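Local coordinates for uncharacterized NTF2-like protein (Mesorhizobium loti, PDB 3FH1), which is of unknown function but adopts the NTF2-like fold of the SnoaL-like family, whose cone-shaped pocket often binds small molecules in relatives, at residues L38-N50 / R59-S71. Numbering follows the deposited sequence.
Sequences LPELIAEECVIEN and RHAGRQACVQLWS. With EDO (1,2-ethanediol), chain D.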
ATOM      1  N   LEU A  38     -19.011  -2.373  11.902  1.00 22.29           N
ATOM      2  CA  LEU A  38     -18.286  -3.239  11.009  1.00 23.55           C
ATOM      3  C   LEU A  38     -19.153  -4.112  10.118  1.00 22.62           C
ATOM      4  O   LEU A  38     -18.929  -4.140   8.906  1.00 24.32           O
ATOM      5  CB  LEU A  38     -17.192  -4.079  11.678  1.00 24.16           C
ATOM      6  CG  LEU A  38     -15.939  -3.384  12.166  1.00 27.77           C
ATOM      7  CD1 LEU A  38     -15.187  -4.350  13.106  1.00 22.25           C
ATOM      8  CD2 LEU A  38     -15.082  -2.880  10.960  1.00 25.43           C
ATOM      9  N   PRO A  39     -20.137  -4.825  10.694  1.00 21.27           N
ATOM     10  CA  PRO A  39     -20.857  -5.731   9.800  1.00 20.50           C
ATOM     11  C   PRO A  39     -21.524  -5.112   8.591  1.00 20.08           C
ATOM     12  O   PRO A  39     -21.469  -5.697   7.504  1.00 22.06           O
ATOM     13  CB  PRO A  39     -21.899  -6.347  10.712  1.00 19.77           C
ATOM     14  CG  PRO A  39     -21.334  -6.245  12.069  1.00 22.88           C
ATOM     15  CD  PRO A  39     -20.566  -4.972  12.099  1.00 22.91           C
ATOM     16  N   GLU A  40     -22.108  -3.922   8.745  1.00 21.26           N
ATOM     17  CA  GLU A  40     -22.807  -3.320   7.613  1.00 21.55           C
ATOM     18  C   GLU A  40     -21.862  -2.837   6.518  1.00 20.60           C
ATOM     19  O   GLU A  40     -22.267  -2.649   5.360  1.00 21.95           O
ATOM     20  CB  GLU A  40     -23.687  -2.191   8.125  1.00 24.17           C
ATOM     21  CG  GLU A  40     -22.923  -0.969   8.555  1.00 27.57           C
ATOM     22  CD  GLU A  40     -23.739  -0.061   9.517  1.00 30.97           C
ATOM     23  OE1 GLU A  40     -24.246  -0.554  10.539  1.00 35.77           O
ATOM     24  OE2 GLU A  40     -23.810   1.141   9.229  1.00 39.26           O
ATOM     25  N   LEU A  41     -20.587  -2.665   6.853  1.00 20.94           N
ATOM     26  CA  LEU A  41     -19.593  -2.166   5.897  1.00 20.77           C
ATOM     27  C   LEU A  41     -18.889  -3.282   5.115  1.00 22.23           C
ATOM     28  O   LEU A  41     -18.137  -2.976   4.195  1.00 21.01           O
ATOM     29  CB  LEU A  41     -18.500  -1.366   6.615  1.00 21.48           C
ATOM     30  CG  LEU A  41     -18.922  -0.118   7.364  1.00 21.31           C
ATOM     31  CD1 LEU A  41     -17.700   0.448   8.066  1.00 23.68           C
ATOM     32  CD2 LEU A  41     -19.513   0.879   6.385  1.00 24.59           C
ATOM     33  N   ILE A  42     -19.078  -4.563   5.510  1.00 20.67           N
ATOM     34  CA  ILE A  42     -18.273  -5.688   5.047  1.00 19.82           C
ATOM     35  C   ILE A  42     -19.121  -6.630   4.221  1.00 18.28           C
ATOM     36  O   ILE A  42     -20.203  -7.026   4.649  1.00 20.64           O
ATOM     37  CB  ILE A  42     -17.671  -6.425   6.277  1.00 19.82           C
ATOM     38  CG1 ILE A  42     -16.766  -5.421   6.993  1.00 22.34           C
ATOM     39  CG2 ILE A  42     -16.885  -7.727   5.900  1.00 19.65           C
ATOM     40  CD1 ILE A  42     -16.203  -5.865   8.328  1.00 23.24           C
ATOM     41  N   ALA A  43     -18.638  -6.953   3.032  1.00 18.92           N
ATOM     42  CA  ALA A  43     -19.285  -7.909   2.145  1.00 21.43           C
ATOM     43  C   ALA A  43     -19.284  -9.329   2.723  1.00 20.36           C
ATOM     44  O   ALA A  43     -18.401  -9.702   3.518  1.00 20.14           O
ATOM     45  CB  ALA A  43     -18.594  -7.916   0.775  1.00 19.44           C
ATOM     46  N   GLU A  44     -20.285 -10.122   2.323  1.00 19.90           N
ATOM     47  CA  GLU A  44     -20.385 -11.496   2.793  1.00 21.25           C
ATOM     48  C   GLU A  44     -19.107 -12.240   2.528  1.00 20.83           C
ATOM     49  O   GLU A  44     -18.650 -13.034   3.371  1.00 21.58           O
ATOM     50  CB  GLU A  44     -21.531 -12.222   2.084  1.00 21.86           C
ATOM     51  CG  GLU A  44     -21.782 -13.594   2.634  1.00 23.86           C
ATOM     52  CD  GLU A  44     -22.917 -14.321   1.875  1.00 31.60           C
ATOM     53  OE1 GLU A  44     -22.647 -14.981   0.855  1.00 37.77           O
ATOM     54  OE2 GLU A  44     -24.071 -14.227   2.325  1.00 29.53           O
ATOM     55  N   GLU A  45     -18.517 -11.985   1.370  0.70 19.40           N
ATOM     56  CA  GLU A  45     -17.339 -12.712   0.904  0.70 19.74           C
ATOM     57  C   GLU A  45     -16.029 -11.965   1.164  0.70 20.77           C
ATOM     58  O   GLU A  45     -14.969 -12.402   0.673  0.70 20.78           O
ATOM     59  CB  GLU A  45     -17.452 -13.027  -0.594  0.70 22.32           C
ATOM     60  CG  GLU A  45     -17.230 -11.840  -1.528  0.70 23.85           C
ATOM     61  CD  GLU A  45     -18.521 -10.979  -1.825  0.70 29.44           C
ATOM     62  OE1 GLU A  45     -19.488 -10.902  -0.993  0.70 18.85           O
ATOM     63  OE2 GLU A  45     -18.534 -10.360  -2.926  0.70 31.67           O
ATOM     64  N   CYS A  46     -16.068 -10.903   1.975  1.00 18.95           N
ATOM     65  CA  CYS A  46     -14.861 -10.064   2.236  1.00 18.35           C
ATOM     66  C   CYS A  46     -13.624 -10.909   2.608  1.00 20.09           C
ATOM     67  O   CYS A  46     -13.767 -11.866   3.346  1.00 20.57           O
ATOM     68  CB  CYS A  46     -15.126  -9.097   3.344  1.00 19.47           C
ATOM     69  SG  CYS A  46     -13.854  -7.813   3.534  1.00 21.89           S
ATOM     70  N   VAL A  47     -12.451 -10.537   2.094  1.00 20.27           N
ATOM     71  CA  VAL A  47     -11.202 -11.176   2.447  1.00 20.97           C
ATOM     72  C   VAL A  47     -10.241 -10.113   3.006  1.00 20.10           C
ATOM     73  O   VAL A  47     -10.067  -9.060   2.393  1.00 21.65           O
ATOM     74  CB  VAL A  47     -10.558 -11.834   1.230  1.00 22.29           C
ATOM     75  CG1 VAL A  47      -9.135 -12.381   1.509  1.00 25.01           C
ATOM     76  CG2 VAL A  47     -11.456 -12.983   0.748  1.00 19.41           C
ATOM     77  N   ILE A  48      -9.593 -10.430   4.117  1.00 21.57           N
ATOM     78  CA  ILE A  48      -8.483  -9.643   4.633  1.00 19.68           C
ATOM     79  C   ILE A  48      -7.196 -10.476   4.386  1.00 20.60           C
ATOM     80  O   ILE A  48      -7.132 -11.673   4.705  1.00 21.16           O
ATOM     81  CB  ILE A  48      -8.639  -9.389   6.131  1.00 20.00           C
ATOM     82  CG1 ILE A  48      -9.823  -8.474   6.380  1.00 20.48           C
ATOM     83  CG2 ILE A  48      -7.335  -8.769   6.733  1.00 22.47           C
ATOM     84  CD1 ILE A  48     -10.193  -8.401   7.896  1.00 21.20           C
ATOM     85  N   GLU A  49      -6.162  -9.815   3.854  1.00 18.70           N
ATOM     86  CA  GLU A  49      -4.816 -10.390   3.780  1.00 21.32           C
ATOM     87  C   GLU A  49      -4.081  -9.599   4.833  1.00 21.84           C
ATOM     88  O   GLU A  49      -3.746  -8.437   4.644  1.00 20.40           O
ATOM     89  CB  GLU A  49      -4.229 -10.269   2.399  1.00 21.38           C
ATOM     90  CG  GLU A  49      -5.006 -11.093   1.376  1.00 22.84           C
ATOM     91  CD  GLU A  49      -4.378 -11.152   0.013  1.00 26.46           C
ATOM     92  OE1 GLU A  49      -3.357 -10.478  -0.244  1.00 21.58           O
ATOM     93  OE2 GLU A  49      -4.964 -11.887  -0.839  1.00 30.15           O
ATOM     94  N   ASN A  50      -3.891 -10.187   6.010  0.50 23.21           N
ATOM     95  CA  ASN A  50      -3.343  -9.421   7.133  0.50 24.56           C
ATOM     96  C   ASN A  50      -1.833  -9.189   6.970  0.50 22.68           C
ATOM     97  O   ASN A  50      -1.142  -9.816   6.168  0.50 20.39           O
ATOM     98  CB  ASN A  50      -3.661 -10.092   8.485  0.50 25.78           C
ATOM     99  CG  ASN A  50      -3.654  -9.107   9.717  0.50 24.81           C
ATOM    100  OD1 ASN A  50      -3.599  -7.872   9.611  0.50 22.16           O
ATOM    101  ND2 ASN A  50      -3.730  -9.711  10.909  0.50 28.49           N
ATOM    102  N   ARG A  59      -4.723 -15.005   6.005  1.00 20.54           N
ATOM    103  CA  ARG A  59      -5.895 -14.659   5.243  1.00 21.46           C
ATOM    104  C   ARG A  59      -7.101 -14.908   6.117  1.00 20.98           C
ATOM    105  O   ARG A  59      -7.132 -15.886   6.851  1.00 22.30           O
ATOM    106  CB  ARG A  59      -5.929 -15.509   3.966  1.00 21.73           C
ATOM    107  CG  ARG A  59      -6.954 -15.155   2.973  1.00 24.23           C
ATOM    108  CD  ARG A  59      -6.825 -16.064   1.758  1.00 23.17           C
ATOM    109  NE  ARG A  59      -7.750 -15.724   0.665  1.00 25.08           N
ATOM    110  CZ  ARG A  59      -8.979 -16.190   0.553  1.00 28.61           C
ATOM    111  NH1 ARG A  59      -9.456 -17.081   1.425  1.00 34.14           N
ATOM    112  NH2 ARG A  59      -9.722 -15.800  -0.475  1.00 31.22           N
ATOM    113  N   HIS A  60      -8.082 -14.012   6.047  1.00 20.55           N
ATOM    114  CA  HIS A  60      -9.345 -14.144   6.807  1.00 21.36           C
ATOM    115  C   HIS A  60     -10.403 -13.991   5.757  1.00 21.62           C
ATOM    116  O   HIS A  60     -10.373 -13.040   4.971  1.00 21.35           O
ATOM    117  CB  HIS A  60      -9.472 -13.094   7.917  1.00 21.14           C
ATOM    118  CG  HIS A  60      -8.332 -13.119   8.866  1.00 24.53           C
ATOM    119  ND1 HIS A  60      -8.394 -13.760  10.081  1.00 31.04           N
ATOM    120  CD2 HIS A  60      -7.076 -12.655   8.738  1.00 28.34           C
ATOM    121  CE1 HIS A  60      -7.212 -13.678  10.664  1.00 28.81           C
ATOM    122  NE2 HIS A  60      -6.397 -13.027   9.866  1.00 29.14           N
ATOM    123  N   ALA A  61     -11.373 -14.882   5.744  1.00 20.36           N
ATOM    124  CA  ALA A  61     -12.389 -14.868   4.688  1.00 19.52           C
ATOM    125  C   ALA A  61     -13.790 -14.947   5.247  1.00 18.09           C
ATOM    126  O   ALA A  61     -14.088 -15.779   6.108  1.00 18.27           O
ATOM    127  CB  ALA A  61     -12.162 -16.037   3.738  1.00 21.81           C
ATOM    128  N   GLY A  62     -14.675 -14.156   4.663  1.00 21.20           N
ATOM    129  CA  GLY A  62     -16.056 -14.107   5.074  1.00 19.25           C
ATOM    130  C   GLY A  62     -16.307 -13.011   6.077  1.00 20.93           C
ATOM    131  O   GLY A  62     -15.443 -12.672   6.884  1.00 20.74           O
ATOM    132  N   ARG A  63     -17.509 -12.481   6.062  1.00 20.52           N
ATOM    133  CA  ARG A  63     -17.853 -11.377   6.937  1.00 18.69           C
ATOM    134  C   ARG A  63     -17.560 -11.680   8.416  1.00 22.02           C
ATOM    135  O   ARG A  63     -17.022 -10.841   9.124  1.00 21.73           O
ATOM    136  CB  ARG A  63     -19.320 -10.981   6.786  1.00 20.72           C
ATOM    137  CG  ARG A  63     -19.723  -9.848   7.732  1.00 19.95           C
ATOM    138  CD  ARG A  63     -21.202  -9.500   7.630  1.00 22.59           C
ATOM    139  NE  ARG A  63     -21.549  -8.954   6.350  1.00 24.48           N
ATOM    140  CZ  ARG A  63     -22.368  -9.500   5.453  1.00 23.64           C
ATOM    141  NH1 ARG A  63     -23.066 -10.610   5.663  1.00 24.72           N
ATOM    142  NH2 ARG A  63     -22.543  -8.863   4.317  1.00 24.45           N
ATOM    143  N   GLN A  64     -17.890 -12.891   8.876  1.00 20.41           N
ATOM    144  CA  GLN A  64     -17.729 -13.198  10.288  1.00 19.69           C
ATOM    145  C   GLN A  64     -16.271 -13.067  10.737  1.00 20.59           C
ATOM    146  O   GLN A  64     -15.960 -12.440  11.771  1.00 20.72           O
ATOM    147  CB  GLN A  64     -18.259 -14.591  10.564  1.00 20.54           C
ATOM    148  CG  GLN A  64     -18.174 -15.015  11.991  1.00 25.40           C
ATOM    149  CD  GLN A  64     -18.643 -16.441  12.193  1.00 26.69           C
ATOM    150  OE1 GLN A  64     -18.028 -17.403  11.681  1.00 27.11           O
ATOM    151  NE2 GLN A  64     -19.687 -16.599  12.955  1.00 29.81           N
ATOM    152  N   ALA A  65     -15.379 -13.728   9.997  1.00 19.83           N
ATOM    153  CA  ALA A  65     -13.930 -13.708  10.295  1.00 19.19           C
ATOM    154  C   ALA A  65     -13.388 -12.273  10.251  1.00 20.03           C
ATOM    155  O   ALA A  65     -12.535 -11.906  11.058  1.00 21.16           O
ATOM    156  CB  ALA A  65     -13.171 -14.586   9.308  1.00 20.51           C
ATOM    157  N   CYS A  66     -13.839 -11.512   9.258  1.00 21.50           N
ATOM    158  CA  CYS A  66     -13.334 -10.142   9.078  1.00 20.83           C
ATOM    159  C   CYS A  66     -13.829  -9.259  10.216  1.00 21.60           C
ATOM    160  O   CYS A  66     -13.048  -8.529  10.798  1.00 21.97           O
ATOM    161  CB  CYS A  66     -13.724  -9.582   7.735  1.00 22.11           C
ATOM    162  SG  CYS A  66     -12.930 -10.472   6.378  1.00 22.03           S
ATOM    163  N   VAL A  67     -15.116  -9.338  10.551  1.00 19.63           N
ATOM    164  CA  VAL A  67     -15.658  -8.623  11.743  1.00 19.86           C
ATOM    165  C   VAL A  67     -14.922  -9.026  13.014  1.00 22.40           C
ATOM    166  O   VAL A  67     -14.513  -8.156  13.808  1.00 21.98           O
ATOM    167  CB  VAL A  67     -17.198  -8.810  11.937  1.00 19.94           C
ATOM    168  CG1 VAL A  67     -17.625  -8.241  13.325  1.00 21.05           C
ATOM    169  CG2 VAL A  67     -17.963  -8.124  10.720  1.00 23.03           C
ATOM    170  N   GLN A  68     -14.684 -10.320  13.207  1.00 21.77           N
ATOM    171  CA  GLN A  68     -14.056 -10.755  14.452  1.00 23.55           C
ATOM    172  C   GLN A  68     -12.650 -10.151  14.569  1.00 23.12           C
ATOM    173  O   GLN A  68     -12.272  -9.695  15.658  1.00 22.37           O
ATOM    174  CB  GLN A  68     -13.974 -12.264  14.525  1.00 25.40           C
ATOM    175  CG  GLN A  68     -13.471 -12.806  15.848  1.00 29.59           C
ATOM    176  CD  GLN A  68     -13.672 -14.335  15.924  1.00 37.77           C
ATOM    177  OE1 GLN A  68     -14.758 -14.863  15.595  1.00 56.93           O
ATOM    178  NE2 GLN A  68     -12.623 -15.042  16.327  1.00 51.74           N
ATOM    179  N   LEU A  69     -11.880 -10.179  13.485  1.00 21.34           N
ATOM    180  CA  LEU A  69     -10.506  -9.715  13.519  1.00 21.51           C
ATOM    181  C   LEU A  69     -10.459  -8.216  13.760  1.00 22.25           C
ATOM    182  O   LEU A  69      -9.794  -7.741  14.664  1.00 22.84           O
ATOM    183  CB  LEU A  69      -9.745 -10.059  12.257  1.00 23.43           C
ATOM    184  CG  LEU A  69      -8.272  -9.536  12.140  1.00 23.80           C
ATOM    185  CD1 LEU A  69      -7.405 -10.207  13.118  1.00 29.66           C
ATOM    186  CD2 LEU A  69      -7.721  -9.693  10.742  1.00 25.02           C
ATOM    187  N   TRP A  70     -11.182  -7.465  12.953  1.00 21.24           N
ATOM    188  CA  TRP A  70     -11.177  -6.027  13.122  1.00 20.87           C
ATOM    189  C   TRP A  70     -11.748  -5.566  14.478  1.00 21.63           C
ATOM    190  O   TRP A  70     -11.277  -4.583  15.053  1.00 21.82           O
ATOM    191  CB  TRP A  70     -11.894  -5.382  11.974  1.00 21.36           C
ATOM    192  CG  TRP A  70     -11.033  -5.235  10.762  1.00 20.18           C
ATOM    193  CD1 TRP A  70      -9.702  -4.904  10.726  1.00 23.23           C
ATOM    194  CD2 TRP A  70     -11.453  -5.322   9.394  1.00 18.16           C
ATOM    195  NE1 TRP A  70      -9.282  -4.772   9.409  1.00 25.61           N
ATOM    196  CE2 TRP A  70     -10.356  -4.974   8.596  1.00 20.85           C
ATOM    197  CE3 TRP A  70     -12.681  -5.604   8.769  1.00 23.67           C
ATOM    198  CZ2 TRP A  70     -10.431  -4.977   7.216  1.00 23.52           C
ATOM    199  CZ3 TRP A  70     -12.744  -5.613   7.424  1.00 25.94           C
ATOM    200  CH2 TRP A  70     -11.615  -5.300   6.643  1.00 25.29           C
ATOM    201  N   SER A  71     -12.768  -6.256  14.986  0.50 20.18           N
ATOM    202  CA  SER A  71     -13.355  -5.935  16.303  0.50 20.73           C
ATOM    203  C   SER A  71     -12.336  -6.088  17.429  0.50 23.41           C
ATOM    204  O   SER A  71     -12.268  -5.285  18.365  0.50 23.10           O
ATOM    205  CB  SER A  71     -14.578  -6.824  16.573  0.50 20.84           C
ATOM    206  OG  SER A  71     -15.600  -6.573  15.628  0.50 21.73           O
TER
HETATM  207  C1  EDO D 131     -24.368  -6.895   6.208  1.00 40.72           C
HETATM  208  O1  EDO D 131     -23.521  -5.966   5.470  1.00 31.86           O
HETATM  209  C2  EDO D 131     -25.803  -6.416   6.232  1.00 38.94           C
HETATM  210  O2  EDO D 131     -25.863  -5.020   6.610  1.00 41.23           O
HETATM  211  O   HOH W   1      -6.817 -13.599  -1.004  1.00 27.29           O
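I48 drives its CD1 onto the face of the W70 indole in this NTF2-like fold. Here the antiparallel hairpin 46-49/59-61 lies at one edge of the curved sheet, with strand 59-61 outermost in the chain, and helix 63-75 packs over it. The methyl lies 3.4 Å from the centroid of the six-membered ring of W70, 8° off the normal, a CH-pi contact. In I48, CG1 lies beside the backbone N (chi1 -68°), and the extended chi2 carries CD1 on to the ring. I42 CD1 meets the same ring at its edge, 3.6 Å from W70 CE3. F26 and F30 of helix 16-31 add edge-to-face contacts to W70, whose NE1 is hydrogen-bonded to an unidentified molecule, probably from the crystallisation liquor. C66 SG packs 3.7 Å from I48 CG1.

The face that carries V47, E49 and R59 is looser and partly open to solvent. V47 CG2 rests over the R59 guanidinium, 3.5 Å from NH2, and a water bridges R59 NE to E49 OE2. E49 also forms a salt bridge with R108 of the second subunit.

Just before the corner at 44-45, R63 grips one backbone oxygen side-on. Its NE and NH2 both donate to I42 O, at 2.9 and 3.0 Å, with the oxygen near the guanidinium plane. The bend at chi3 (-66°) turns the group back to this carbonyl. E44 CA lies over one face and a 1,2-ethanediol, probably from crystallisation, over the opposite one. A leucine here has neither donor, and I42 O would probably be left without these two partners and strand 42-43 less firmly tied to the start of the helix. The backbone adds its own tie there: R63 N donates to E44 O at 3.0 Å, from above the carbonyl plane.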